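LysR family transcriptional regulator (Vibrio vulnificus, PDB 5FHK) probably acts as a DNA-binding transcription factor that regulates virulence genes, the present chain being its regulatory, substrate-binding-like domain. Local coordinates at residues P14-M22 against M152-Y160; H100-L111 against N125-L136. All coordinates share one frame; numbering follows the deposited sequence.

Interaction 1 of 2, residues P14-M22 against M152-Y160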
loop_
_atom_site.group_PDB
_atom_site.type_symbol
_atom_site.label_atom_id
_atom_site.label_comp_id
_atom_site.label_asym_id
_atom_site.label_seq_id
_atom_site.Cartn_x
_atom_site.Cartn_y
_atom_site.Cartn_z
ATOM N N PRO A 14 -10.434 3.591 -3.346
ATOM C CA PRO A 14 -9.387 3.644 -4.385
ATOM C C PRO A 14 -8.004 3.264 -3.870
ATOM O O PRO A 14 -7.627 3.578 -2.737
ATOM C CB PRO A 14 -9.406 5.113 -4.834
ATOM C CG PRO A 14 -10.010 5.854 -3.699
ATOM C CD PRO A 14 -11.036 4.916 -3.117
ATOM N N TYR A 15 -7.225 2.631 -4.754
ATOM C CA TYR A 15 -6.035 1.891 -4.320
ATOM C C TYR A 15 -5.037 2.771 -3.551
ATOM O O TYR A 15 -4.752 2.529 -2.365
ATOM C CB TYR A 15 -5.369 1.227 -5.520
ATOM C CG TYR A 15 -4.175 0.418 -5.096
ATOM C CD1 TYR A 15 -4.216 -0.345 -3.934
ATOM C CD2 TYR A 15 -2.986 0.459 -5.812
ATOM C CE1 TYR A 15 -3.114 -1.068 -3.510
ATOM C CE2 TYR A 15 -1.885 -0.259 -5.394
ATOM C CZ TYR A 15 -1.958 -1.022 -4.242
ATOM O OH TYR A 15 -0.866 -1.742 -3.814
ATOM N N ASN A 16 -4.515 3.807 -4.189
ATOM C CA ASN A 16 -3.388 4.535 -3.599
ATOM C C ASN A 16 -3.765 5.532 -2.514
ATOM O O ASN A 16 -2.870 5.988 -1.790
ATOM C CB ASN A 16 -2.638 5.292 -4.673
ATOM C CG ASN A 16 -1.905 4.383 -5.593
ATOM O OD1 ASN A 16 -0.997 3.671 -5.174
ATOM N ND2 ASN A 16 -2.273 4.407 -6.867
ATOM N N LEU A 17 -5.047 5.881 -2.379
ATOM C CA LEU A 17 -5.465 7.013 -1.568
ATOM C C LEU A 17 -6.146 6.603 -0.283
ATOM O O LEU A 17 -6.471 7.473 0.531
ATOM C CB LEU A 17 -6.436 7.901 -2.363
ATOM C CG LEU A 17 -5.986 8.417 -3.728
ATOM C CD1 LEU A 17 -7.138 9.173 -4.379
ATOM C CD2 LEU A 17 -4.800 9.336 -3.569
ATOM N N THR A 18 -6.394 5.311 -0.088
ATOM C CA THR A 18 -7.236 4.869 1.019
ATOM C C THR A 18 -6.653 5.267 2.359
ATOM O O THR A 18 -7.360 5.798 3.223
ATOM C CB THR A 18 -7.423 3.361 0.960
ATOM O OG1 THR A 18 -8.332 3.048 -0.099
ATOM C CG2 THR A 18 -7.963 2.830 2.286
ATOM N N LYS A 19 -5.359 5.026 2.550
ATOM C CA LYS A 19 -4.739 5.296 3.837
ATOM C C LYS A 19 -4.887 6.769 4.220
ATOM O O LYS A 19 -5.345 7.086 5.319
ATOM C CB LYS A 19 -3.271 4.861 3.800
ATOM C CG LYS A 19 -2.513 5.263 5.026
ATOM C CD LYS A 19 -2.665 4.262 6.134
ATOM C CE LYS A 19 -1.822 4.705 7.317
ATOM N NZ LYS A 19 -2.245 6.066 7.783
ATOM N N ARG A 20 -4.602 7.675 3.281
ATOM C CA ARG A 20 -4.570 9.117 3.543
ATOM C C ARG A 20 -5.969 9.716 3.619
ATOM O O ARG A 20 -6.280 10.478 4.538
ATOM C CB ARG A 20 -3.776 9.825 2.442
ATOM C CG ARG A 20 -2.273 9.751 2.548
ATOM C CD ARG A 20 -1.770 10.725 3.608
ATOM N NE ARG A 20 -0.393 10.415 3.970
ATOM C CZ ARG A 20 0.656 11.149 3.619
ATOM N NH1 ARG A 20 0.481 12.254 2.906
ATOM N NH2 ARG A 20 1.882 10.773 3.977
ATOM N N MET A 21 -6.825 9.399 2.652
ATOM C CA MET A 21 -8.108 10.074 2.512
ATOM C C MET A 21 -9.272 9.339 3.157
ATOM O O MET A 21 -10.288 9.978 3.465
ATOM C CB MET A 21 -8.429 10.287 1.028
ATOM C CG MET A 21 -7.349 11.011 0.275
ATOM S SD MET A 21 -7.900 11.514 -1.372
ATOM C CE MET A 21 -9.310 12.541 -0.940
ATOM N N MET A 22 -9.184 8.028 3.365
ATOM C CA MET A 22 -10.323 7.303 3.934
ATOM C C MET A 22 -10.164 6.959 5.404
ATOM O O MET A 22 -11.117 7.120 6.171
ATOM C CB MET A 22 -10.579 6.005 3.173
ATOM C CG MET A 22 -10.928 6.204 1.745
ATOM S SD MET A 22 -12.491 7.053 1.562
ATOM C CE MET A 22 -11.955 8.701 1.081
ATOM N N MET A 152 2.620 12.573 -8.775
ATOM C CA MET A 152 2.132 12.008 -7.539
ATOM C C MET A 152 0.912 12.795 -7.083
ATOM O O MET A 152 0.897 14.034 -7.215
ATOM C CB MET A 152 3.240 12.058 -6.484
ATOM C CG MET A 152 2.963 11.374 -5.180
ATOM S SD MET A 152 3.159 9.596 -5.258
ATOM C CE MET A 152 4.773 9.443 -5.999
ATOM N N PRO A 153 -0.119 12.124 -6.562
ATOM C CA PRO A 153 -1.273 12.857 -6.022
ATOM C C PRO A 153 -0.850 13.734 -4.855
ATOM O O PRO A 153 -0.249 13.249 -3.889
ATOM C CB PRO A 153 -2.233 11.744 -5.568
ATOM C CG PRO A 153 -1.736 10.481 -6.207
ATOM C CD PRO A 153 -0.235 10.676 -6.332
ATOM N N ASP A 154 -1.211 15.024 -4.928
ATOM C CA ASP A 154 -0.696 16.017 -3.977
ATOM C C ASP A 154 -0.976 15.641 -2.525
ATOM O O ASP A 154 -0.123 15.863 -1.655
ATOM C CB ASP A 154 -1.269 17.410 -4.276
ATOM C CG ASP A 154 -2.797 17.444 -4.278
ATOM O OD1 ASP A 154 -3.440 16.397 -4.019
ATOM O OD2 ASP A 154 -3.354 18.534 -4.552
ATOM N N VAL A 155 -2.151 15.065 -2.241
ATOM C CA VAL A 155 -2.482 14.670 -0.868
ATOM C C VAL A 155 -1.463 13.689 -0.290
ATOM O O VAL A 155 -1.258 13.647 0.928
ATOM C CB VAL A 155 -3.910 14.094 -0.803
ATOM C CG1 VAL A 155 -3.983 12.723 -1.468
ATOM C CG2 VAL A 155 -4.382 14.019 0.640
ATOM N N MET A 156 -0.802 12.893 -1.129
ATOM C CA MET A 156 0.146 11.914 -0.608
ATOM C C MET A 156 1.508 12.514 -0.242
ATOM O O MET A 156 2.300 11.845 0.436
ATOM C CB MET A 156 0.360 10.793 -1.626
ATOM C CG MET A 156 -0.745 9.716 -1.700
ATOM S SD MET A 156 -0.285 8.430 -2.934
ATOM C CE MET A 156 1.381 7.978 -2.393
ATOM N N ILE A 157 1.808 13.739 -0.669
ATOM C CA ILE A 157 3.146 14.280 -0.480
ATOM C C ILE A 157 3.129 15.706 0.058
ATOM O O ILE A 157 4.148 16.406 -0.008
ATOM C CB ILE A 157 3.938 14.220 -1.798
ATOM C CG1 ILE A 157 3.095 14.758 -2.945
ATOM C CG2 ILE A 157 4.418 12.798 -2.070
ATOM C CD1 ILE A 157 3.847 14.905 -4.239
ATOM N N LYS A 158 1.990 16.141 0.614
ATOM C CA LYS A 158 1.894 17.537 1.034
ATOM C C LYS A 158 2.801 17.829 2.225
ATOM O O LYS A 158 3.411 18.901 2.285
ATOM C CB LYS A 158 0.446 17.923 1.337
ATOM C CG LYS A 158 -0.168 17.354 2.593
ATOM C CD LYS A 158 -1.594 17.928 2.746
ATOM C CE LYS A 158 -2.319 17.902 1.379
ATOM N NZ LYS A 158 -3.802 17.742 1.477
ATOM N N GLU A 159 2.931 16.888 3.167
ATOM C CA GLU A 159 3.894 17.077 4.252
ATOM C C GLU A 159 5.327 17.117 3.720
ATOM O O GLU A 159 6.145 17.914 4.194
ATOM C CB GLU A 159 3.718 15.998 5.332
ATOM C CG GLU A 159 4.435 14.673 5.116
ATOM C CD GLU A 159 3.505 13.559 4.597
ATOM O OE1 GLU A 159 2.585 13.846 3.788
ATOM O OE2 GLU A 159 3.710 12.386 4.985
ATOM N N TYR A 160 5.635 16.314 2.688
ATOM C CA TYR A 160 6.962 16.376 2.064
ATOM C C TYR A 160 7.222 17.733 1.425
ATOM O O TYR A 160 8.356 18.235 1.447
ATOM C CB TYR A 160 7.116 15.285 1.006
ATOM C CG TYR A 160 7.125 13.888 1.544
ATOM C CD1 TYR A 160 5.931 13.198 1.788
ATOM C CD2 TYR A 160 8.334 13.234 1.791
ATOM C CE1 TYR A 160 5.950 11.902 2.299
ATOM C CE2 TYR A 160 8.362 11.954 2.288
ATOM C CZ TYR A 160 7.173 11.289 2.540
ATOM O OH TYR A 160 7.235 10.019 3.048
#

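Interaction 2 of 2, residues H100-L111 against N125-L136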
loop_
_atom_site.group_PDB
_atom_site.type_symbol
_atom_site.label_atom_id
_atom_site.label_comp_id
_atom_site.label_asym_id
_atom_site.label_seq_id
_atom_site.Cartn_x
_atom_site.Cartn_y
_atom_site.Cartn_z
ATOM N N HIS A 100 11.733 14.164 -21.160
ATOM C CA HIS A 100 12.371 13.059 -21.872
ATOM C C HIS A 100 13.824 12.859 -21.459
ATOM O O HIS A 100 14.314 11.727 -21.456
ATOM C CB HIS A 100 12.273 13.296 -23.372
ATOM C CG HIS A 100 10.867 13.298 -23.874
ATOM N ND1 HIS A 100 10.156 14.457 -24.101
ATOM C CD2 HIS A 100 10.027 12.279 -24.166
ATOM C CE1 HIS A 100 8.941 14.153 -24.520
ATOM N NE2 HIS A 100 8.839 12.836 -24.571
ATOM N N ASP A 101 14.511 13.928 -21.072
ATOM C CA ASP A 101 15.929 13.870 -20.752
ATOM C C ASP A 101 16.197 13.709 -19.261
ATOM O O ASP A 101 17.320 13.977 -18.812
ATOM C CB ASP A 101 16.617 15.119 -21.285
ATOM C CG ASP A 101 16.347 15.329 -22.766
ATOM O OD1 ASP A 101 16.456 14.340 -23.526
ATOM O OD2 ASP A 101 16.009 16.467 -23.165
ATOM N N HIS A 102 15.199 13.260 -18.493
ATOM C CA HIS A 102 15.298 13.118 -17.051
ATOM C C HIS A 102 14.903 11.700 -16.652
ATOM O O HIS A 102 14.161 11.017 -17.367
ATOM C CB HIS A 102 14.395 14.125 -16.328
ATOM C CG HIS A 102 15.029 15.462 -16.117
ATOM N ND1 HIS A 102 15.723 15.782 -14.970
ATOM C CD2 HIS A 102 15.080 16.561 -16.907
ATOM C CE1 HIS A 102 16.185 17.016 -15.067
ATOM N NE2 HIS A 102 15.804 17.512 -16.229
ATOM N N PHE A 103 15.408 11.272 -15.490
ATOM C CA PHE A 103 15.001 10.008 -14.891
ATOM C C PHE A 103 13.580 10.146 -14.352
ATOM O O PHE A 103 13.322 11.001 -13.498
ATOM C CB PHE A 103 15.940 9.608 -13.748
ATOM C CG PHE A 103 17.379 9.353 -14.158
ATOM C CD1 PHE A 103 17.755 8.146 -14.733
ATOM C CD2 PHE A 103 18.357 10.315 -13.940
ATOM C CE1 PHE A 103 19.100 7.914 -15.107
ATOM C CE2 PHE A 103 19.680 10.090 -14.294
ATOM C CZ PHE A 103 20.048 8.887 -14.872
ATOM N N LEU A 104 12.675 9.293 -14.815
ATOM C CA LEU A 104 11.273 9.356 -14.421
ATOM C C LEU A 104 10.909 8.147 -13.577
ATOM O O LEU A 104 11.453 7.057 -13.762
ATOM C CB LEU A 104 10.354 9.442 -15.642
ATOM C CG LEU A 104 10.656 10.634 -16.550
ATOM C CD1 LEU A 104 9.636 10.737 -17.673
ATOM C CD2 LEU A 104 10.719 11.908 -15.726
ATOM N N LEU A 105 10.012 8.366 -12.616
ATOM C CA LEU A 105 9.505 7.312 -11.750
ATOM C C LEU A 105 7.992 7.314 -11.856
ATOM O O LEU A 105 7.350 8.344 -11.614
ATOM C CB LEU A 105 9.951 7.515 -10.304
ATOM C CG LEU A 105 11.392 7.999 -10.157
ATOM C CD1 LEU A 105 11.697 8.565 -8.740
ATOM C CD2 LEU A 105 12.349 6.875 -10.520
ATOM N N LYS A 106 7.419 6.171 -12.239
ATOM C CA LYS A 106 6.015 6.124 -12.625
ATOM C C LYS A 106 5.285 5.016 -11.868
ATOM O O LYS A 106 5.752 3.875 -11.832
ATOM C CB LYS A 106 5.896 5.922 -14.140
ATOM C CG LYS A 106 6.297 7.156 -14.961
ATOM C CD LYS A 106 6.112 6.959 -16.445
ATOM C CE LYS A 106 6.164 8.305 -17.182
ATOM N NZ LYS A 106 5.899 8.160 -18.637
ATOM N N GLY A 107 4.152 5.356 -11.267
ATOM C CA GLY A 107 3.335 4.377 -10.571
ATOM C C GLY A 107 1.897 4.427 -11.036
ATOM O O GLY A 107 1.349 5.506 -11.273
ATOM N N HIS A 108 1.286 3.237 -11.164
ATOM C CA HIS A 108 -0.121 3.137 -11.539
ATOM C C HIS A 108 -0.981 3.881 -10.523
ATOM O O HIS A 108 -0.683 3.851 -9.322
ATOM C CB HIS A 108 -0.578 1.675 -11.591
ATOM C CG HIS A 108 -0.218 0.950 -12.853
ATOM N ND1 HIS A 108 0.700 -0.079 -12.882
ATOM C CD2 HIS A 108 -0.691 1.067 -14.119
ATOM C CE1 HIS A 108 0.797 -0.550 -14.114
ATOM N NE2 HIS A 108 -0.036 0.130 -14.884
ATOM N N PRO A 109 -2.084 4.523 -10.955
ATOM C CA PRO A 109 -2.632 4.606 -12.315
ATOM C C PRO A 109 -2.120 5.830 -13.077
ATOM O O PRO A 109 -2.840 6.383 -13.912
ATOM C CB PRO A 109 -4.137 4.730 -12.059
ATOM C CG PRO A 109 -4.200 5.610 -10.817
ATOM C CD PRO A 109 -2.940 5.246 -9.993
ATOM N N LEU A 110 -0.900 6.262 -12.748
ATOM C CA LEU A 110 -0.229 7.399 -13.360
ATOM C C LEU A 110 1.011 6.945 -14.124
ATOM O O LEU A 110 2.094 7.533 -14.003
ATOM C CB LEU A 110 0.138 8.440 -12.304
ATOM C CG LEU A 110 -0.975 8.953 -11.381
ATOM C CD1 LEU A 110 -0.430 10.040 -10.449
ATOM C CD2 LEU A 110 -2.179 9.487 -12.194
ATOM N N LEU A 111 0.881 5.853 -14.885
ATOM C CA LEU A 111 1.923 5.491 -15.840
ATOM C C LEU A 111 1.929 6.422 -17.043
ATOM O O LEU A 111 2.953 6.529 -17.730
ATOM C CB LEU A 111 1.746 4.050 -16.315
ATOM C CG LEU A 111 2.137 2.924 -15.350
ATOM C CD1 LEU A 111 2.577 1.661 -16.136
ATOM C CD2 LEU A 111 3.215 3.381 -14.378
ATOM N N ASN A 125 3.349 12.328 -21.553
ATOM C CA ASN A 125 4.609 11.608 -21.398
ATOM C C ASN A 125 4.353 10.117 -21.224
ATOM O O ASN A 125 3.709 9.697 -20.254
ATOM C CB ASN A 125 5.426 12.125 -20.222
ATOM C CG ASN A 125 6.799 11.492 -20.160
ATOM O OD1 ASN A 125 6.932 10.314 -19.787
ATOM N ND2 ASN A 125 7.831 12.258 -20.521
ATOM N N VAL A 126 4.909 9.328 -22.137
ATOM C CA VAL A 126 4.747 7.886 -22.179
ATOM C C VAL A 126 6.081 7.163 -22.032
ATOM O O VAL A 126 6.146 5.947 -22.223
ATOM C CB VAL A 126 4.027 7.454 -23.474
ATOM C CG1 VAL A 126 2.651 8.091 -23.562
ATOM C CG2 VAL A 126 4.851 7.830 -24.680
ATOM N N ASP A 127 7.154 7.890 -21.709
ATOM C CA ASP A 127 8.463 7.271 -21.543
ATOM C C ASP A 127 8.437 6.248 -20.415
ATOM O O ASP A 127 7.735 6.411 -19.417
ATOM C CB ASP A 127 9.528 8.319 -21.215
ATOM C CG ASP A 127 9.451 9.541 -22.097
ATOM O OD1 ASP A 127 8.758 9.510 -23.132
ATOM O OD2 ASP A 127 10.090 10.547 -21.734
ATOM N N ARG A 128 9.223 5.191 -20.569
ATOM C CA ARG A 128 9.371 4.256 -19.474
ATOM C C ARG A 128 10.218 4.895 -18.388
ATOM O O ARG A 128 11.237 5.537 -18.666
ATOM C CB ARG A 128 10.004 2.945 -19.932
ATOM C CG ARG A 128 9.884 1.837 -18.885
ATOM C CD ARG A 128 10.216 0.485 -19.454
ATOM N NE ARG A 128 9.743 0.399 -20.827
ATOM C CZ ARG A 128 10.340 -0.313 -21.774
ATOM N NH1 ARG A 128 11.433 -1.008 -21.488
ATOM N NH2 ARG A 128 9.846 -0.323 -23.004
ATOM N N GLY A 129 9.786 4.732 -17.150
ATOM C CA GLY A 129 10.562 5.245 -16.046
ATOM C C GLY A 129 11.829 4.443 -15.809
ATOM O O GLY A 129 11.928 3.259 -16.136
ATOM N N ARG A 130 12.817 5.120 -15.219
ATOM C CA ARG A 130 13.898 4.419 -14.537
ATOM C C ARG A 130 13.337 3.373 -13.582
ATOM O O ARG A 130 13.940 2.312 -13.387
ATOM C CB ARG A 130 14.771 5.436 -13.790
ATOM C CG ARG A 130 15.858 4.843 -12.878
ATOM C CD ARG A 130 16.628 5.965 -12.180
ATOM N NE ARG A 130 17.918 5.536 -11.641
ATOM C CZ ARG A 130 18.801 6.366 -11.077
ATOM N NH1 ARG A 130 18.526 7.667 -10.978
ATOM N NH2 ARG A 130 19.959 5.894 -10.619
ATOM N N PHE A 131 12.168 3.645 -13.008
ATOM C CA PHE A 131 11.488 2.773 -12.065
ATOM C C PHE A 131 10.007 2.880 -12.370
ATOM O O PHE A 131 9.487 3.997 -12.448
ATOM C CB PHE A 131 11.778 3.205 -10.617
ATOM C CG PHE A 131 11.104 2.360 -9.568
ATOM C CD1 PHE A 131 10.250 2.934 -8.640
ATOM C CD2 PHE A 131 11.360 1.003 -9.480
ATOM C CE1 PHE A 131 9.636 2.159 -7.655
ATOM C CE2 PHE A 131 10.750 0.209 -8.508
ATOM C CZ PHE A 131 9.897 0.777 -7.589
ATOM N N GLN A 132 9.343 1.742 -12.584
ATOM C CA GLN A 132 7.898 1.692 -12.765
ATOM C C GLN A 132 7.304 0.686 -11.800
ATOM O O GLN A 132 7.844 -0.417 -11.643
ATOM C CB GLN A 132 7.505 1.301 -14.182
ATOM C CG GLN A 132 7.875 2.355 -15.185
ATOM C CD GLN A 132 7.187 2.181 -16.509
ATOM O OE1 GLN A 132 7.411 2.971 -17.418
ATOM N NE2 GLN A 132 6.348 1.149 -16.633
ATOM N N ALA A 133 6.178 1.054 -11.176
ATOM C CA ALA A 133 5.546 0.177 -10.197
ATOM C C ALA A 133 4.034 0.275 -10.303
ATOM O O ALA A 133 3.492 1.272 -10.775
ATOM C CB ALA A 133 6.002 0.511 -8.768
ATOM N N ASN A 134 3.353 -0.773 -9.851
ATOM C CA ASN A 134 1.895 -0.757 -9.787
ATOM C C ASN A 134 1.349 -0.109 -8.508
ATOM O O ASN A 134 0.132 -0.151 -8.289
ATOM C CB ASN A 134 1.340 -2.179 -9.933
ATOM C CG ASN A 134 1.886 -3.141 -8.891
ATOM O OD1 ASN A 134 2.945 -2.909 -8.289
ATOM N ND2 ASN A 134 1.175 -4.246 -8.691
ATOM N N ALA A 135 2.201 0.477 -7.663
ATOM C CA ALA A 135 1.761 1.196 -6.469
ATOM C C ALA A 135 2.552 2.494 -6.339
ATOM O O ALA A 135 3.741 2.531 -6.662
ATOM C CB ALA A 135 1.936 0.354 -5.187
ATOM N N LEU A 136 1.911 3.548 -5.823
ATOM C CA LEU A 136 2.561 4.860 -5.772
ATOM C C LEU A 136 3.405 5.064 -4.525
ATOM O O LEU A 136 4.345 5.873 -4.552
ATOM C CB LEU A 136 1.524 5.991 -5.859
ATOM C CG LEU A 136 1.099 6.323 -7.305
ATOM C CD1 LEU A 136 -0.050 7.334 -7.333
ATOM C CD2 LEU A 136 2.265 6.823 -8.141
HETATM O O HOH W 1 12.452 7.895 -17.633
#

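Interaction 1 of 2, residues P14-M22 against M152-Y160
Arg20 NH1 is held by two acceptors of 152-160: it gives a hydrogen bond to Val155 O (3.0 Å), lying on a lone pair in the carbonyl plane, and a weak one to Glu159 OE1 at 2.8 Å. The contact spans the cleft between the two lobes of a LysR-type regulatory domain, whose fold is that of the periplasmic binding proteins. Arg20 NH2 completes the salt bridge on Glu159 OE2 (2.6 Å), its hydrogen bond likewise weak; the guanidinium and carboxylate planes stand 38° apart and the N-H directions fit poorly, so charge probably counts for more here than aim. Arginine suits the start of helix 18-32 because its long chain, turned by the bend at chi2 (-77°), meets both the turn before helix 158-163 and that helix's own Glu159. Behind this polar edge lie apolar groups. Leu17 CD2 touches Pro153 CB, 4.0 Å away, and Val155 CG1, which lie next to each other in front of it, while the flexible thioether of Met21 reaches the same valine methyl. Pro153 also packs on strand 68-82, and Leu17 on strand 56-60, so each side of the contact is backed by its own lobe. Beside these groups, Met156 SD lies 3.7 Å from Asn16 O.

Interaction 2 of 2, residues H100-L111 against N125-L136
Two parallel neighbouring strands of the sheet, 104-107 and 131-133, form the core of this contact in the regulatory domain; the axes of these short strands approach to 4.8 Å and diverge by 6°. Lys106 gives its N-H to Phe131 O (3.0 Å) and its carbonyl receives Ala133 N, and His108 N continues the ladder to Ala133 O. Gly107, with no side chain, leaves room for Leu136 CD2, 3.6 Å from Gly107 CA.

The ammonium of Lys106 is held by the turn that begins at Asn125. The Lys106 chain, extended beyond CG, carries Lys106 NZ to Asn125 OD1 (2.7 Å) and to Asp127 O (2.7 Å), the latter on a lone pair in the carbonyl plane. Asn125 OD1 also accepts from Asp127 N, closing an Asx turn, so one amide oxygen shapes the loop and helps to hold the buried charge. Trp113 adds a cation-pi contact to the same lysine. Gln132 OE1, on the same face of the sheet, takes Gly129 N at 3.0 Å and ties down the bend before the strand.

Next to this bend, at the N-terminal end of the ladder, Arg130 holds its guanidinium tilted over a face of the Phe103 ring in a cation-pi contact, NH1 above the centre, CZ 4.4 Å from the ring centroid, the two planes 37° apart. Arginine can do this and still use its N-H groups, NH1 on Leu147 O and NH2 on Met30 O of the second subunit. A water bridges Leu104 N and Arg128 O.

Leu105 CD2 meets Phe131 CB on the face covered by helix 136-144. Strand 149-153 flanks 104-107 as a further parallel partner, and residues 131-133 pair with a strand of the second subunit, carrying the sheet across the dimer interface.

Overall arrangement
From the N terminus, the end of strand 9-14 and the start of helix 18-32 form the first segment of interaction 1, whose long loop is closed only at residues 152-160. Interaction 2 is nested within that loop: residues 100-111 meet 125-136 after a short excursion through strands 113-117 and 122-125. The centres of the two contacts are about 17 Å apart, yet they touch. Asn16 probably hydrogen-bonds through ND2 to His108 O and through OD1 to Leu136 N, while Pro153 packs on Leu136. Strands 104-107 and 149-153 are neighbours in one sheet, so interaction 2 lies within the lobe that interaction 1 joins to the start of helix 18-32. Both contacts also reach the second subunit.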